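Long-range contacts in N-acetylneuraminic acid (Sialic acid) synthetase (Leptospira borgpetersenii serovar Hardjo-bovis, PDB 6NCS), which probably acts as an N-acylneuraminate-9-phosphate synthase of the sialic acid pathway and binds a manganese ion in a TIM-barrel fold: residues A105-V110 / L124-C129; D48-A53 / K99-F104; A32-G37 / N77-A82; A140-L145 / K167-P172; E158-V163 / K198-F203. All blocks are in the same frame, centred on the assembly; numbering follows the deposited sequence. Where two conformers were deposited one is given.

Contact 1 (A105-V110 / L124-C129); sequences ATPFDV and LKIASC. With CIT (citric acid), chain D.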
# COMPACT_ATOMS: atom_id res chain seq x y z
N ALA A 105 -9.77 -20.76 -16.56
CA ALA A 105 -10.18 -19.92 -17.67
C ALA A 105 -11.40 -19.10 -17.28
O ALA A 105 -12.08 -19.37 -16.29
CB ALA A 105 -10.50 -20.76 -18.92
N THR A 106 -11.66 -18.08 -18.10
CA THR A 106 -12.83 -17.24 -17.96
C THR A 106 -13.88 -17.73 -18.94
O THR A 106 -13.68 -17.56 -20.15
CB THR A 106 -12.47 -15.79 -18.26
OG1 THR A 106 -11.46 -15.37 -17.34
CG2 THR A 106 -13.69 -14.90 -18.14
N PRO A 107 -14.99 -18.31 -18.50
CA PRO A 107 -16.09 -18.57 -19.44
C PRO A 107 -16.88 -17.29 -19.69
O PRO A 107 -17.08 -16.47 -18.80
CB PRO A 107 -16.95 -19.60 -18.70
CG PRO A 107 -16.80 -19.21 -17.26
CD PRO A 107 -15.33 -18.75 -17.14
N PHE A 108 -17.35 -17.14 -20.92
CA PHE A 108 -18.16 -15.98 -21.27
C PHE A 108 -19.61 -16.35 -21.51
O PHE A 108 -20.42 -15.46 -21.79
CB PHE A 108 -17.57 -15.27 -22.50
CG PHE A 108 -16.33 -14.46 -22.19
CD1 PHE A 108 -15.12 -15.09 -21.96
CD2 PHE A 108 -16.40 -13.08 -22.11
CE1 PHE A 108 -13.98 -14.34 -21.65
CE2 PHE A 108 -15.26 -12.33 -21.80
CZ PHE A 108 -14.06 -12.96 -21.58
N ASP A 109 -19.95 -17.63 -21.41
CA ASP A 109 -21.34 -18.06 -21.49
C ASP A 109 -21.46 -19.37 -20.73
O ASP A 109 -20.47 -19.95 -20.29
CB ASP A 109 -21.82 -18.19 -22.94
CG ASP A 109 -20.98 -19.14 -23.79
OD1 ASP A 109 -20.37 -20.09 -23.27
OD2 ASP A 109 -20.95 -18.94 -25.02
N VAL A 110 -22.70 -19.85 -20.60
CA VAL A 110 -22.98 -21.03 -19.79
C VAL A 110 -22.44 -22.30 -20.47
O VAL A 110 -21.89 -23.16 -19.77
CB VAL A 110 -24.48 -21.13 -19.48
CG1 VAL A 110 -24.82 -22.50 -18.91
CG2 VAL A 110 -24.87 -20.03 -18.50
N LEU A 124 -13.15 -20.66 -11.43
CA LEU A 124 -13.68 -19.91 -12.55
C LEU A 124 -13.37 -18.43 -12.37
O LEU A 124 -13.52 -17.89 -11.27
CB LEU A 124 -15.21 -20.09 -12.67
CG LEU A 124 -15.78 -21.49 -12.87
CD1 LEU A 124 -17.28 -21.44 -12.67
CD2 LEU A 124 -15.44 -22.00 -14.26
N LYS A 125 -12.96 -17.77 -13.45
CA LYS A 125 -12.87 -16.32 -13.46
C LYS A 125 -14.08 -15.76 -14.20
O LYS A 125 -14.45 -16.29 -15.25
CB LYS A 125 -11.59 -15.85 -14.16
CG LYS A 125 -11.50 -14.35 -14.39
CD LYS A 125 -11.25 -13.61 -13.11
CE LYS A 125 -11.47 -12.11 -13.30
NZ LYS A 125 -10.51 -11.52 -14.27
N ILE A 126 -14.68 -14.70 -13.67
CA ILE A 126 -15.75 -13.99 -14.36
C ILE A 126 -15.25 -12.59 -14.68
O ILE A 126 -14.82 -11.85 -13.77
CB ILE A 126 -17.05 -13.93 -13.55
CG1 ILE A 126 -17.56 -15.34 -13.25
CG2 ILE A 126 -18.11 -13.13 -14.30
CD1 ILE A 126 -17.97 -16.12 -14.47
N ALA A 127 -15.31 -12.22 -15.96
CA ALA A 127 -14.76 -10.97 -16.46
C ALA A 127 -15.54 -9.77 -15.94
O ALA A 127 -16.71 -9.87 -15.58
CB ALA A 127 -14.77 -10.97 -17.98
N SER A 128 -14.87 -8.60 -15.92
CA SER A 128 -15.52 -7.39 -15.44
C SER A 128 -16.80 -7.09 -16.21
O SER A 128 -17.81 -6.71 -15.62
CB SER A 128 -14.57 -6.19 -15.53
OG SER A 128 -13.46 -6.34 -14.65
N CYS A 129 -16.76 -7.26 -17.53
CA CYS A 129 -17.92 -6.96 -18.36
C CYS A 129 -19.12 -7.84 -18.03
O CYS A 129 -20.22 -7.54 -18.51
CB CYS A 129 -17.56 -7.13 -19.84
SG CYS A 129 -17.20 -8.85 -20.29
C1 CIT D . -10.91 -12.08 -17.86
O1 CIT D . -10.68 -13.29 -17.99
O2 CIT D . -10.92 -11.60 -16.72
C2 CIT D . -11.17 -11.25 -19.10
C3 CIT D . -10.39 -9.94 -19.16
O7 CIT D . -8.95 -10.18 -19.06
C4 CIT D . -10.72 -9.32 -20.51
C5 CIT D . -9.88 -8.11 -20.84
O3 CIT D . -9.97 -7.63 -22.00
O4 CIT D . -9.11 -7.56 -20.01
C6 CIT D . -10.86 -8.96 -18.09
O5 CIT D . -12.08 -8.84 -17.83
O6 CIT D . -10.03 -8.25 -17.46
O HOH W 1 -17.01 -13.71 -17.81

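Contact 2 (D48-A53 / K99-F104); sequences DEAADA and KNILFF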
# COMPACT_ATOMS: atom_id res chain seq x y z
N ASP A 48 4.59 -23.09 -20.26
CA ASP A 48 5.95 -23.42 -19.84
C ASP A 48 6.65 -22.22 -19.21
O ASP A 48 7.25 -22.33 -18.14
CB ASP A 48 6.78 -23.90 -21.04
CG ASP A 48 6.25 -25.19 -21.65
OD1 ASP A 48 5.39 -25.86 -21.05
OD2 ASP A 48 6.72 -25.52 -22.76
N GLU A 49 6.59 -21.06 -19.88
CA GLU A 49 7.37 -19.93 -19.41
C GLU A 49 6.72 -19.24 -18.21
O GLU A 49 7.43 -18.63 -17.40
CB GLU A 49 7.62 -18.96 -20.57
CG GLU A 49 8.39 -19.67 -21.69
CD GLU A 49 9.03 -18.73 -22.70
OE1 GLU A 49 9.28 -17.55 -22.36
OE2 GLU A 49 9.30 -19.18 -23.83
N ALA A 50 5.39 -19.34 -18.09
CA ALA A 50 4.73 -18.84 -16.88
C ALA A 50 5.07 -19.70 -15.68
O ALA A 50 5.21 -19.19 -14.56
CB ALA A 50 3.21 -18.82 -17.08
N ALA A 51 5.19 -21.01 -15.88
CA ALA A 51 5.59 -21.88 -14.78
C ALA A 51 7.03 -21.59 -14.39
O ALA A 51 7.36 -21.55 -13.20
CB ALA A 51 5.39 -23.35 -15.17
N ASP A 52 7.90 -21.35 -15.38
CA ASP A 52 9.28 -21.01 -15.08
C ASP A 52 9.40 -19.70 -14.32
O ASP A 52 10.32 -19.54 -13.51
CB ASP A 52 10.09 -20.96 -16.38
CG ASP A 52 11.53 -20.55 -16.16
OD1 ASP A 52 12.30 -21.36 -15.61
OD2 ASP A 52 11.88 -19.41 -16.53
N ALA A 53 8.48 -18.75 -14.56
CA ALA A 53 8.46 -17.47 -13.85
C ALA A 53 7.90 -17.59 -12.44
O ALA A 53 8.00 -16.63 -11.67
CB ALA A 53 7.64 -16.44 -14.63
N LYS A 99 3.66 -29.00 -15.49
CA LYS A 99 4.58 -27.93 -15.13
C LYS A 99 4.29 -27.33 -13.76
O LYS A 99 4.92 -26.34 -13.38
CB LYS A 99 4.56 -26.84 -16.20
CG LYS A 99 5.12 -27.28 -17.56
CD LYS A 99 6.47 -27.95 -17.41
CE LYS A 99 7.15 -28.14 -18.75
NZ LYS A 99 8.10 -27.02 -19.04
N ASN A 100 3.34 -27.91 -13.02
CA ASN A 100 3.01 -27.47 -11.66
C ASN A 100 2.58 -26.01 -11.63
O ASN A 100 3.02 -25.23 -10.78
CB ASN A 100 4.18 -27.70 -10.70
CG ASN A 100 4.55 -29.16 -10.57
OD1 ASN A 100 3.68 -30.02 -10.42
ND2 ASN A 100 5.84 -29.44 -10.63
N ILE A 101 1.70 -25.63 -12.55
CA ILE A 101 1.06 -24.32 -12.50
C ILE A 101 -0.44 -24.57 -12.65
O ILE A 101 -0.85 -25.51 -13.34
CB ILE A 101 1.61 -23.36 -13.58
CG1 ILE A 101 0.98 -21.96 -13.44
CG2 ILE A 101 1.40 -23.91 -14.99
CD1 ILE A 101 1.68 -20.87 -14.26
N LEU A 102 -1.25 -23.80 -11.94
CA LEU A 102 -2.69 -24.02 -12.00
C LEU A 102 -3.26 -23.49 -13.31
O LEU A 102 -2.94 -22.38 -13.74
CB LEU A 102 -3.37 -23.36 -10.80
CG LEU A 102 -4.88 -23.53 -10.64
CD1 LEU A 102 -5.31 -24.95 -10.96
CD2 LEU A 102 -5.27 -23.16 -9.22
N PHE A 103 -4.10 -24.29 -13.97
CA PHE A 103 -4.80 -23.87 -15.19
C PHE A 103 -6.24 -23.50 -14.84
O PHE A 103 -6.90 -24.23 -14.11
CB PHE A 103 -4.81 -24.99 -16.24
CG PHE A 103 -5.82 -24.78 -17.35
CD1 PHE A 103 -5.47 -24.09 -18.50
CD2 PHE A 103 -7.12 -25.27 -17.24
CE1 PHE A 103 -6.38 -23.90 -19.52
CE2 PHE A 103 -8.04 -25.07 -18.26
CZ PHE A 103 -7.67 -24.38 -19.39
N PHE A 104 -6.73 -22.37 -15.36
CA PHE A 104 -8.17 -22.13 -15.36
C PHE A 104 -8.50 -21.15 -16.48
O PHE A 104 -7.65 -20.80 -17.30
CB PHE A 104 -8.70 -21.69 -13.98
CG PHE A 104 -8.29 -20.30 -13.51
CD1 PHE A 104 -6.96 -19.97 -13.27
CD2 PHE A 104 -9.27 -19.36 -13.19
CE1 PHE A 104 -6.61 -18.70 -12.79
CE2 PHE A 104 -8.93 -18.11 -12.70
CZ PHE A 104 -7.60 -17.78 -12.51
O HOH W 2 8.35 -24.79 -17.44

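Contact 3 (A32-G37 / N77-A82); sequences AGLNHG and NLVKPA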
# COMPACT_ATOMS: atom_id res chain seq x y z
N ALA A 32 -3.17 -15.16 -19.83
CA ALA A 32 -2.80 -15.38 -21.22
C ALA A 32 -3.84 -14.79 -22.15
O ALA A 32 -3.51 -14.36 -23.26
CB ALA A 32 -2.64 -16.87 -21.50
N GLY A 33 -5.10 -14.77 -21.72
CA GLY A 33 -6.15 -14.07 -22.43
C GLY A 33 -6.30 -14.61 -23.83
O GLY A 33 -6.49 -15.82 -24.04
N LEU A 34 -6.19 -13.72 -24.81
CA LEU A 34 -6.26 -14.07 -26.22
C LEU A 34 -4.92 -13.89 -26.93
O LEU A 34 -4.86 -13.98 -28.16
CB LEU A 34 -7.33 -13.22 -26.92
CG LEU A 34 -8.73 -13.42 -26.35
CD1 LEU A 34 -9.76 -12.74 -27.21
CD2 LEU A 34 -9.04 -14.90 -26.22
N ASN A 35 -3.84 -13.64 -26.17
CA ASN A 35 -2.58 -13.23 -26.78
C ASN A 35 -1.93 -14.33 -27.61
O ASN A 35 -1.13 -14.03 -28.50
CB ASN A 35 -1.63 -12.73 -25.67
CG ASN A 35 -0.31 -12.24 -26.21
OD1 ASN A 35 0.68 -12.96 -26.19
ND2 ASN A 35 -0.29 -11.01 -26.69
N HIS A 36 -2.31 -15.59 -27.39
CA HIS A 36 -1.80 -16.68 -28.22
C HIS A 36 -2.39 -16.68 -29.63
O HIS A 36 -1.87 -17.38 -30.50
CB HIS A 36 -2.10 -18.02 -27.55
CG HIS A 36 -3.53 -18.14 -27.12
ND1 HIS A 36 -4.56 -18.30 -28.02
CD2 HIS A 36 -4.10 -18.07 -25.90
CE1 HIS A 36 -5.71 -18.36 -27.37
NE2 HIS A 36 -5.46 -18.22 -26.08
N GLY A 37 -3.47 -15.95 -29.86
CA GLY A 37 -4.02 -15.85 -31.20
C GLY A 37 -4.62 -17.12 -31.74
O GLY A 37 -4.85 -17.22 -32.95
N ASN A 77 -14.35 -10.68 -35.85
CA ASN A 77 -13.28 -11.15 -36.72
C ASN A 77 -11.94 -11.17 -36.01
O ASN A 77 -11.10 -12.04 -36.28
CB ASN A 77 -13.20 -10.29 -37.98
CG ASN A 77 -14.47 -10.31 -38.80
OD1 ASN A 77 -15.27 -11.25 -38.71
ND2 ASN A 77 -14.68 -9.26 -39.59
N LEU A 78 -11.71 -10.21 -35.10
CA LEU A 78 -10.43 -10.15 -34.40
C LEU A 78 -10.25 -11.32 -33.45
O LEU A 78 -9.15 -11.90 -33.37
CB LEU A 78 -10.31 -8.83 -33.64
CG LEU A 78 -9.04 -8.69 -32.80
CD1 LEU A 78 -7.85 -8.30 -33.68
CD2 LEU A 78 -9.23 -7.71 -31.66
N VAL A 79 -11.29 -11.69 -32.71
CA VAL A 79 -11.16 -12.72 -31.68
C VAL A 79 -11.54 -14.11 -32.17
O VAL A 79 -11.28 -15.09 -31.47
CB VAL A 79 -11.97 -12.38 -30.42
CG1 VAL A 79 -11.55 -11.03 -29.84
CG2 VAL A 79 -13.47 -12.41 -30.71
N LYS A 80 -12.17 -14.22 -33.34
CA LYS A 80 -12.52 -15.54 -33.87
C LYS A 80 -11.33 -16.50 -33.94
O LYS A 80 -11.49 -17.66 -33.52
CB LYS A 80 -13.18 -15.38 -35.25
CG LYS A 80 -13.94 -16.62 -35.68
CD LYS A 80 -14.86 -17.03 -34.56
CE LYS A 80 -15.99 -17.91 -35.03
NZ LYS A 80 -17.00 -18.09 -33.95
N PRO A 81 -10.15 -16.11 -34.44
CA PRO A 81 -9.05 -17.08 -34.52
C PRO A 81 -8.54 -17.56 -33.18
O PRO A 81 -7.93 -18.63 -33.13
CB PRO A 81 -7.95 -16.30 -35.27
CG PRO A 81 -8.67 -15.26 -36.01
CD PRO A 81 -9.81 -14.86 -35.14
N ALA A 82 -8.76 -16.82 -32.10
CA ALA A 82 -8.22 -17.17 -30.80
C ALA A 82 -9.14 -18.06 -29.99
O ALA A 82 -8.84 -18.36 -28.84
CB ALA A 82 -7.90 -15.90 -30.00

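Contact 4 (A140-L145 / K167-P172); sequences AADSGL and KKKKSP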
# COMPACT_ATOMS: atom_id res chain seq x y z
N ALA A 140 -22.25 -19.70 -12.39
CA ALA A 140 -20.98 -19.83 -11.68
C ALA A 140 -21.20 -20.14 -10.20
O ALA A 140 -20.52 -21.00 -9.63
CB ALA A 140 -20.16 -18.56 -11.85
N ALA A 141 -22.16 -19.45 -9.58
CA ALA A 141 -22.44 -19.71 -8.17
C ALA A 141 -22.97 -21.13 -7.96
O ALA A 141 -22.60 -21.79 -6.98
CB ALA A 141 -23.44 -18.68 -7.64
N ASP A 142 -23.83 -21.60 -8.86
CA ASP A 142 -24.41 -22.94 -8.74
C ASP A 142 -23.39 -24.05 -8.97
O ASP A 142 -23.63 -25.19 -8.56
CB ASP A 142 -25.55 -23.12 -9.74
CG ASP A 142 -26.72 -22.20 -9.46
OD1 ASP A 142 -26.74 -21.59 -8.37
OD2 ASP A 142 -27.62 -22.08 -10.33
N SER A 143 -22.27 -23.74 -9.62
CA SER A 143 -21.30 -24.77 -9.98
C SER A 143 -20.58 -25.32 -8.75
O SER A 143 -20.06 -26.44 -8.79
CB SER A 143 -20.27 -24.21 -10.96
OG SER A 143 -19.43 -23.27 -10.30
N GLY A 144 -20.52 -24.54 -7.67
CA GLY A 144 -19.77 -24.93 -6.50
C GLY A 144 -18.27 -24.69 -6.59
O GLY A 144 -17.57 -24.89 -5.59
N LEU A 145 -17.77 -24.28 -7.75
CA LEU A 145 -16.34 -24.03 -7.90
C LEU A 145 -15.96 -22.70 -7.24
O LEU A 145 -16.80 -21.87 -6.91
CB LEU A 145 -15.95 -24.00 -9.38
CG LEU A 145 -16.35 -25.22 -10.20
CD1 LEU A 145 -15.85 -25.05 -11.64
CD2 LEU A 145 -15.77 -26.48 -9.57
N LYS A 167 -22.86 -15.31 -2.28
CA LYS A 167 -23.17 -15.54 -0.87
C LYS A 167 -24.35 -16.50 -0.71
O LYS A 167 -24.31 -17.40 0.13
CB LYS A 167 -23.47 -14.21 -0.17
N LYS A 168 -25.39 -16.32 -1.53
CA LYS A 168 -26.58 -17.15 -1.44
C LYS A 168 -26.27 -18.63 -1.65
O LYS A 168 -26.97 -19.49 -1.10
CB LYS A 168 -27.63 -16.68 -2.45
N LYS A 169 -25.26 -18.97 -2.45
CA LYS A 169 -24.90 -20.37 -2.67
C LYS A 169 -23.66 -20.80 -1.88
O LYS A 169 -23.17 -21.92 -2.07
CB LYS A 169 -24.67 -20.61 -4.16
CG LYS A 169 -25.93 -20.48 -4.99
CD LYS A 169 -26.88 -21.60 -4.67
CE LYS A 169 -28.19 -21.48 -5.44
NZ LYS A 169 -29.05 -22.67 -5.18
N LYS A 170 -23.15 -19.93 -1.01
CA LYS A 170 -21.93 -20.20 -0.25
C LYS A 170 -20.78 -20.61 -1.17
O LYS A 170 -19.99 -21.49 -0.86
CB LYS A 170 -22.18 -21.26 0.83
CG LYS A 170 -23.23 -20.82 1.85
CD LYS A 170 -23.18 -21.63 3.14
CE LYS A 170 -24.09 -22.85 3.10
NZ LYS A 170 -24.54 -23.28 4.46
N SER A 171 -20.70 -19.96 -2.33
CA SER A 171 -19.58 -20.19 -3.23
C SER A 171 -18.29 -19.67 -2.61
O SER A 171 -18.28 -18.59 -2.00
CB SER A 171 -19.81 -19.49 -4.57
OG SER A 171 -21.04 -19.87 -5.17
N PRO A 172 -17.18 -20.41 -2.73
CA PRO A 172 -15.88 -19.80 -2.41
C PRO A 172 -15.64 -18.68 -3.41
O PRO A 172 -15.78 -18.87 -4.62
CB PRO A 172 -14.88 -20.95 -2.58
CG PRO A 172 -15.71 -22.19 -2.68
CD PRO A 172 -17.03 -21.76 -3.27
O HOH W 3 -19.51 -21.66 -6.95
O HOH W 4 -21.95 -23.17 -4.46

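Contact 5 (E158-V163 / K198-F203); sequences EIETAV and KSKYEF. With FMT (formic acid), chain F.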
# COMPACT_ATOMS: atom_id res chain seq x y z
N GLU A 158 -23.87 -2.41 -7.86
CA GLU A 158 -23.71 -3.51 -8.81
C GLU A 158 -22.84 -4.61 -8.22
O GLU A 158 -23.09 -5.80 -8.44
CB GLU A 158 -23.13 -2.98 -10.12
CG GLU A 158 -24.15 -2.21 -10.94
CD GLU A 158 -23.55 -1.38 -12.06
OE1 GLU A 158 -22.32 -1.24 -12.11
OE2 GLU A 158 -24.33 -0.85 -12.88
N ILE A 159 -21.81 -4.22 -7.47
CA ILE A 159 -20.95 -5.18 -6.79
C ILE A 159 -21.74 -5.97 -5.75
O ILE A 159 -21.63 -7.20 -5.66
CB ILE A 159 -19.75 -4.46 -6.14
CG1 ILE A 159 -18.82 -3.90 -7.23
CG2 ILE A 159 -19.01 -5.39 -5.18
CD1 ILE A 159 -17.73 -2.98 -6.67
N GLU A 160 -22.54 -5.27 -4.94
CA GLU A 160 -23.32 -5.95 -3.91
C GLU A 160 -24.28 -6.96 -4.51
O GLU A 160 -24.45 -8.06 -3.98
CB GLU A 160 -24.06 -4.91 -3.06
CG GLU A 160 -24.73 -5.49 -1.81
CD GLU A 160 -23.73 -6.02 -0.79
OE1 GLU A 160 -22.58 -5.54 -0.76
OE2 GLU A 160 -24.09 -6.94 -0.02
N THR A 161 -24.93 -6.59 -5.62
CA THR A 161 -25.84 -7.53 -6.28
C THR A 161 -25.09 -8.77 -6.75
O THR A 161 -25.55 -9.90 -6.55
CB THR A 161 -26.55 -6.85 -7.45
OG1 THR A 161 -27.39 -5.81 -6.93
CG2 THR A 161 -27.41 -7.84 -8.23
N ALA A 162 -23.90 -8.59 -7.34
CA ALA A 162 -23.12 -9.73 -7.80
C ALA A 162 -22.64 -10.58 -6.61
O ALA A 162 -22.75 -11.81 -6.63
CB ALA A 162 -21.94 -9.26 -8.64
N VAL A 163 -22.12 -9.92 -5.58
CA VAL A 163 -21.63 -10.65 -4.41
C VAL A 163 -22.74 -11.48 -3.78
O VAL A 163 -22.53 -12.61 -3.32
CB VAL A 163 -21.02 -9.67 -3.40
CG1 VAL A 163 -20.85 -10.33 -2.03
CG2 VAL A 163 -19.67 -9.11 -3.89
N LYS A 198 -11.86 -4.44 1.25
CA LYS A 198 -11.45 -5.29 2.37
C LYS A 198 -12.17 -4.92 3.65
O LYS A 198 -12.41 -5.79 4.50
CB LYS A 198 -9.93 -5.19 2.59
CG LYS A 198 -9.11 -5.94 1.55
CD LYS A 198 -7.61 -5.76 1.77
CE LYS A 198 -7.05 -6.89 2.63
NZ LYS A 198 -5.57 -7.02 2.49
N SER A 199 -12.53 -3.65 3.81
CA SER A 199 -13.31 -3.24 4.97
C SER A 199 -14.77 -3.65 4.84
O SER A 199 -15.43 -3.87 5.85
CB SER A 199 -13.21 -1.72 5.16
OG SER A 199 -14.26 -1.26 5.99
N LYS A 200 -15.27 -3.77 3.61
CA LYS A 200 -16.68 -4.04 3.39
C LYS A 200 -17.00 -5.52 3.43
O LYS A 200 -18.10 -5.90 3.87
CB LYS A 200 -17.12 -3.46 2.04
CG LYS A 200 -18.61 -3.52 1.77
CD LYS A 200 -18.98 -2.69 0.55
CE LYS A 200 -20.49 -2.54 0.43
NZ LYS A 200 -20.86 -1.63 -0.69
N TYR A 201 -16.07 -6.36 3.01
CA TYR A 201 -16.29 -7.79 2.80
C TYR A 201 -15.26 -8.61 3.55
O TYR A 201 -14.16 -8.14 3.87
CB TYR A 201 -16.23 -8.12 1.31
CG TYR A 201 -17.31 -7.44 0.50
CD1 TYR A 201 -18.63 -7.79 0.67
CD2 TYR A 201 -16.99 -6.47 -0.44
CE1 TYR A 201 -19.64 -7.18 -0.07
CE2 TYR A 201 -17.98 -5.86 -1.20
CZ TYR A 201 -19.30 -6.22 -1.00
OH TYR A 201 -20.30 -5.62 -1.74
N GLU A 202 -15.61 -9.88 3.82
CA GLU A 202 -14.76 -10.78 4.60
C GLU A 202 -13.93 -11.72 3.74
O GLU A 202 -13.00 -12.34 4.27
CB GLU A 202 -15.62 -11.60 5.58
N PHE A 203 -14.22 -11.84 2.45
CA PHE A 203 -13.51 -12.75 1.56
C PHE A 203 -12.29 -12.05 0.97
O PHE A 203 -12.13 -10.83 1.08
CB PHE A 203 -14.46 -13.25 0.47
CG PHE A 203 -15.31 -12.17 -0.15
CD1 PHE A 203 -14.77 -11.28 -1.07
CD2 PHE A 203 -16.65 -12.03 0.19
CE1 PHE A 203 -15.56 -10.27 -1.64
CE2 PHE A 203 -17.44 -11.03 -0.37
CZ PHE A 203 -16.90 -10.16 -1.29
C FMT F . -17.80 -1.11 5.44
O1 FMT F . -18.47 -0.70 4.49
O2 FMT F . -16.63 -0.80 5.64

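Contact 1 (A105-V110 / L124-C129)
K125 runs alongside T106, and the two side chains point the same way. K125 CB lies 3.2 Å from T106 OG1; with CG anti to the backbone N (chi1 172°), CG comes to 3.1 Å from the same oxygen. Further along, the chain bends at chi2 and again at chi4 toward the citrate. CD only skirts the carboxylate. CE lies 3.5 Å from citrate O2. NZ ends the chain at the same oxygen, with a hydrogen bond modelled at a very short 2.5 Å, and forms a salt bridge with E229. T106 OG1 is placed against citrate O1 of the same carboxylate, but too close for its bond length to be trusted. Behind the side chains, K125 N gives a weak bond to A105 O (3.4 Å). K125 O is buried with no hydrogen-bond partner in the model; T106 CA approaches it at 3.3 Å in a CA-H...O contact. One water bridges P107 O and A127 N. The F108 ring meets A127 CB and C129 SG obliquely. The short runs 105-107 and 124-126 cross at -55°, where strands 102-107 and 123-126 close the TIM barrel. Strands 57-62 and 146-150 flank them, and helix 110-118 covers P107 and L124 from outside.

Contact 2 (D48-A53 / K99-F104)
D48 and K99 supply the charged part of this contact. D48 OD1 and K99 NZ form a long salt bridge of 3.6 Å, with the lysine chain bent at chi2 and chi4 to get there. The same D48 OD1 also forms a salt bridge with R95, so the carboxylate is shared between two positive groups. A water adds a second link between the same residues: it donates to D48 O and accepts from K99 NZ, both at 2.8 Å.

The apolar part is carried by A50, A51 and I101. I101 CG1 is anti to the backbone N (chi1 -176°), and with chi2 also anti, CD1 extends to A50 CB at 3.8 Å. I101 CG2 packs on A51 CB at 4.0 Å. The methyl of A51 also sits close to the backbone, 3.5 Å from K99 O, and touches K99 CB.

Helix 86-98 ends in a Schellman motif closed by the backbone N-H groups of N100 and I101, with N100 the C-prime residue at positive phi. The chain then enters strand 102-107. The contact sets the last turn of helix 40-52 against the junction between helix 86-98 and that strand. Strand 57-62 lies beside both, touching A50 and pairing with L102 and F104.

Contact 3 (A32-G37 / N77-A82)
L34 and V79 meet at an oblique angle through their branch ends. L34 CD1 reaches V79 CG1 at 3.6 Å. The other branch, CD2, turns to A82 CB at 4.1 Å, so the leucine spans both residues. A82 buries the most surface in this contact: its methyl fits against L34 CB, L34 O and the carbonyl carbon of G37. H36 CG takes the tight site between backbone N and carbonyl carbon (chi1 50°). The ring then presents its edge to A82, with CE1 3.5 Å from A82 O and that oxygen in the ring plane. L34 CA lies 4.2 Å above one face of the imidazole, toward the rim. H36 ND1 is hydrogen-bonded to G38 N, which fixes the ring, and F84 stacks on it. Two successive beta turns, type II' over A32-N35 and type I over L34-G37, shape this loop. Loops like it, following the C-terminal end of a strand, surround the active site in TIM barrels; here the side chain of L34 is about 9 Å from the manganese ion.

Contact 4 (A140-L145 / K167-P172)
K169 CG stands beside the backbone N (chi1 -67°), and the chain bends at chi2 (-69°), which lays it across D142 at a slant. Its CE comes within 3.3 Å of D142 OD1, yet NZ stays 4.1 Å from that oxygen. The opposite charges are therefore near each other without forming a salt bridge. S171 OG, beside its own backbone N, points at A141. It lies 3.6 Å from A141 CB and 3.1 Å from A141 O. Water carries much of the polar contact. One molecule donates to both A141 O and K169 O. Another lies 3.0 Å from S171 OG, among the carbonyl oxygens of A140 and L145. P172 CD rests 3.6 Å from L145 O. Each segment closes a helix. S143 OG accepts from L145 N in an ST turn, while K170 is the C-prime residue of a Schellman motif. Helices 134-143 and 156-168 thus meet at their C-terminal ends, near where the next strands begin, an arrangement that fits the outer helix layer of a TIM barrel.

Contact 5 (E158-V163 / K198-F203)
Y201 OH donates a very short hydrogen bond, 2.5 Å, to E160 OE1. The carboxylate approaches the phenol at its edge, and the planes of the two groups differ by 13°. E160 gets there because CG is anti to the backbone N (chi1 -171°) and the chain then folds at chi2. K200 may add a weaker attraction. Its NZ is 4.3 Å from E160 OE1, beyond a salt bridge, and its CE touches the same oxygen at 3.8 Å. The extended K200 chain also crosses the Y201 ring, with CG 3.8 Å above the plane and over its centre. The charges near the phenol may polarise it. In the last turn of helix 193-200, S199 OG lies beside a formate, too close for the distance to be reliable.

The contact joins two neighbouring outer helices of the TIM barrel, 156-168 and 193-200. Y201 leaves the second helix at its C-terminal end and reaches back to the first.

Beneath the polar layer, I159 CG2 packs obliquely on Y201 CE2. V163 comes from the opposite direction to both aromatic side chains, and its CG1 is 3.9 Å from Y201 CE1 and also from F203 CE2. Y201 CB lies over one face of the F203 ring, toward its rim. F203 meets F173 of strand 173-178 edge-to-face. On the helix, E158 forms a salt bridge with R284 of the second subunit.

Contact 1 lies closest to the metal site: the side chain of K125 is about 6 Å from the manganese ion and about 7 Å from those of its ligands H210 and H231. Contact 2 shares strand 102-107 with it, and the two touch where F104 CE2 packs on K125 CB at 3.8 Å. Contact 4 abuts contact 1 through L124 CG and L145 CD1, 3.8 Å apart. Contact 3 involves the loop after strand 27-33, its centre about 15 Å from that of contact 1. Contacts 4 and 5 share helix 156-168, with centres about 14 Å apart. Contacts 2 and 5 fall on opposite sides of the chain's centre, their own centres about 30 Å apart.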